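Lin1840 protein (Listeria innocua serovar 6a, PDB 4ZOA) probably hydrolyses terminal, non-reducing beta-D-glucosyl residues as a family 3 glycoside hydrolase, releasing beta-D-glucose. Local coordinates at residues P85-A90 with G130-F135. The protein carries 1 engineered substitution. Sequence-based numbering, arbitrary orientation.
Sequences PLVFMA and GHHVTF. With IFM (5-hydroxymethyl-3,4-dihydroxypiperidine), chain C.
Met89 and Ala90 pair in parallel register with Val133 and Thr134: Phe88 O receives both His132 N (2.9 Å) and Val133 N, Ala90 N donates to Val133 O, and Phe135 N closes the ladder on Ala90 O at 2.9 Å. On one side of the sheet Met89 and Val133 lie side by side, with Met89 CG 3.7 Å from Val133 CB. Met89 CG lies anti to the carbonyl carbon (chi1 -43°) and the chain runs on extended, crossing Phe135 at about a right angle in a Met-aromatic contact: Met89 SD lies 3.5 Å from Phe135 CE1, oblique to the ring. Ala90 CB, on the other side, sits 3.5 Å above the His131 ring plane, offset toward the rim. A water in that plane links His131 ND1 to Met89 O, while His131 NE2 is hydrogen-bonded to Tyr96 OH. In an offset edge-to-face pair, Phe88 turns its ring edge toward the face of His132, planes at 87°; Phe88 CB lies over a face of this imidazole, toward its rim, a CH-pi contact. At the C-terminal strand ends, Phe135 CB lies 3.6 Å from O4 of the bound piperidine, to which Asp91 is hydrogen-bonded. Strands 87-90 and 133-134 are neighbours in the family 3 TIM barrel, joined by a crossover through helices 103-109 and 112-128; strands 59-61 and 187-193 flank them, and helix 66-79 packs against Leu86 and Phe88.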
loop_
_atom_site.group_PDB
_atom_site.type_symbol
_atom_site.label_atom_id
_atom_site.label_comp_id
_atom_site.label_asym_id
_atom_site.label_seq_id
_atom_site.Cartn_x
_atom_site.Cartn_y
_atom_site.Cartn_z
ATOM N N PRO A 85 -45.152 9.809 1.491
ATOM C CA PRO A 85 -44.702 8.629 2.268
ATOM C C PRO A 85 -43.137 8.517 2.460
ATOM O O PRO A 85 -42.350 9.184 1.746
ATOM C CB PRO A 85 -45.206 7.424 1.444
ATOM C CG PRO A 85 -45.865 7.978 0.235
ATOM C CD PRO A 85 -45.476 9.423 0.114
ATOM N N LEU A 86 -42.736 7.718 3.457
ATOM C CA LEU A 86 -41.334 7.412 3.757
ATOM C C LEU A 86 -40.838 6.378 2.747
ATOM O O LEU A 86 -41.602 5.471 2.379
ATOM C CB LEU A 86 -41.199 6.776 5.122
ATOM C CG LEU A 86 -41.477 7.659 6.329
ATOM C CD1 LEU A 86 -41.795 6.852 7.567
ATOM C CD2 LEU A 86 -40.307 8.610 6.568
ATOM N N VAL A 87 -39.582 6.499 2.311
ATOM C CA VAL A 87 -38.941 5.388 1.570
ATOM C C VAL A 87 -38.126 4.579 2.592
ATOM O O VAL A 87 -37.481 5.158 3.478
ATOM C CB VAL A 87 -38.099 5.852 0.342
ATOM C CG1 VAL A 87 -37.048 6.892 0.759
ATOM C CG2 VAL A 87 -37.478 4.664 -0.414
ATOM N N PHE A 88 -38.241 3.249 2.474
ATOM C CA PHE A 88 -37.630 2.257 3.371
ATOM C C PHE A 88 -36.469 1.516 2.713
ATOM O O PHE A 88 -36.627 0.833 1.682
ATOM C CB PHE A 88 -38.651 1.243 3.805
ATOM C CG PHE A 88 -39.575 1.755 4.856
ATOM C CD1 PHE A 88 -40.640 2.588 4.521
ATOM C CD2 PHE A 88 -39.399 1.423 6.193
ATOM C CE1 PHE A 88 -41.521 3.059 5.526
ATOM C CE2 PHE A 88 -40.286 1.881 7.174
ATOM C CZ PHE A 88 -41.336 2.699 6.832
ATOM N N MET A 89 -35.294 1.673 3.317
ATOM C CA MET A 89 -34.058 1.091 2.779
ATOM C C MET A 89 -33.487 0.064 3.744
ATOM O O MET A 89 -33.722 0.106 4.971
ATOM C CB MET A 89 -33.019 2.167 2.459
ATOM C CG MET A 89 -33.582 3.398 1.776
ATOM S SD MET A 89 -32.320 4.372 0.973
ATOM C CE MET A 89 -33.354 5.781 0.638
ATOM N N ALA A 90 -32.732 -0.862 3.166
ATOM C CA ALA A 90 -32.252 -2.002 3.913
ATOM C C ALA A 90 -30.965 -2.561 3.298
ATOM O O ALA A 90 -30.749 -2.490 2.074
ATOM C CB ALA A 90 -33.307 -3.072 3.924
ATOM N N GLY A 130 -41.541 -5.375 3.218
ATOM C CA GLY A 130 -41.717 -3.909 3.189
ATOM C C GLY A 130 -40.594 -3.057 2.606
ATOM O O GLY A 130 -40.781 -1.848 2.377
ATOM N N HIS A 131 -39.448 -3.685 2.316
ATOM C CA HIS A 131 -38.273 -2.938 1.873
ATOM C C HIS A 131 -38.357 -2.471 0.423
ATOM O O HIS A 131 -38.609 -3.249 -0.473
ATOM C CB HIS A 131 -36.989 -3.759 2.117
ATOM C CG HIS A 131 -36.840 -4.258 3.519
ATOM N ND1 HIS A 131 -36.748 -3.410 4.615
ATOM C CD2 HIS A 131 -36.742 -5.510 4.007
ATOM C CE1 HIS A 131 -36.600 -4.127 5.710
ATOM N NE2 HIS A 131 -36.626 -5.401 5.372
ATOM N N HIS A 132 -38.126 -1.180 0.211
ATOM C CA HIS A 132 -38.134 -0.562 -1.146
ATOM C C HIS A 132 -36.785 -0.470 -1.829
ATOM O O HIS A 132 -36.719 -0.485 -3.067
ATOM C CB HIS A 132 -38.621 0.864 -1.070
ATOM C CG HIS A 132 -39.919 1.006 -0.357
ATOM N ND1 HIS A 132 -40.247 2.138 0.355
ATOM C CD2 HIS A 132 -40.956 0.145 -0.207
ATOM C CE1 HIS A 132 -41.448 1.988 0.877
ATOM N NE2 HIS A 132 -41.888 0.781 0.573
ATOM N N VAL A 133 -35.728 -0.274 -1.025
ATOM C CA VAL A 133 -34.315 -0.126 -1.509
ATOM C C VAL A 133 -33.338 -1.113 -0.811
ATOM O O VAL A 133 -33.489 -1.415 0.391
ATOM C CB VAL A 133 -33.789 1.310 -1.278
ATOM C CG1 VAL A 133 -32.437 1.529 -1.968
ATOM C CG2 VAL A 133 -34.782 2.363 -1.751
ATOM N N THR A 134 -32.354 -1.638 -1.566
ATOM C CA THR A 134 -31.241 -2.351 -0.938
ATOM C C THR A 134 -29.912 -1.649 -1.154
ATOM O O THR A 134 -29.653 -1.128 -2.218
ATOM C CB THR A 134 -31.095 -3.822 -1.341
ATOM O OG1 THR A 134 -29.996 -4.395 -0.604
ATOM C CG2 THR A 134 -30.903 -3.967 -2.882
ATOM N N PHE A 135 -29.109 -1.619 -0.092
ATOM C CA PHE A 135 -27.771 -1.069 -0.094
ATOM C C PHE A 135 -26.784 -2.102 -0.668
ATOM O O PHE A 135 -25.889 -2.563 0.011
ATOM C CB PHE A 135 -27.400 -0.652 1.322
ATOM C CG PHE A 135 -28.265 0.458 1.900
ATOM C CD1 PHE A 135 -28.554 1.593 1.159
ATOM C CD2 PHE A 135 -28.700 0.383 3.220
ATOM C CE1 PHE A 135 -29.313 2.623 1.680
ATOM C CE2 PHE A 135 -29.434 1.406 3.768
ATOM C CZ PHE A 135 -29.770 2.522 2.992
HETATM O O4 IFM C . -24.805 -0.226 3.729
HETATM C C4 IFM C . -24.042 0.040 4.900
HETATM C C3 IFM C . -22.611 0.387 4.513
HETATM O O3 IFM C . -22.134 -0.659 3.696
HETATM C C2 IFM C . -21.686 0.736 5.703
HETATM N N IFM C . -22.312 1.651 6.652
HETATM C C1 IFM C . -23.712 1.416 6.959
HETATM C C5 IFM C . -24.550 1.240 5.684
HETATM C C6 IFM C . -26.069 1.140 5.996
HETATM O O6 IFM C . -26.316 0.196 7.016
HETATM O O HOH W 1 -36.103 -0.847 5.880
#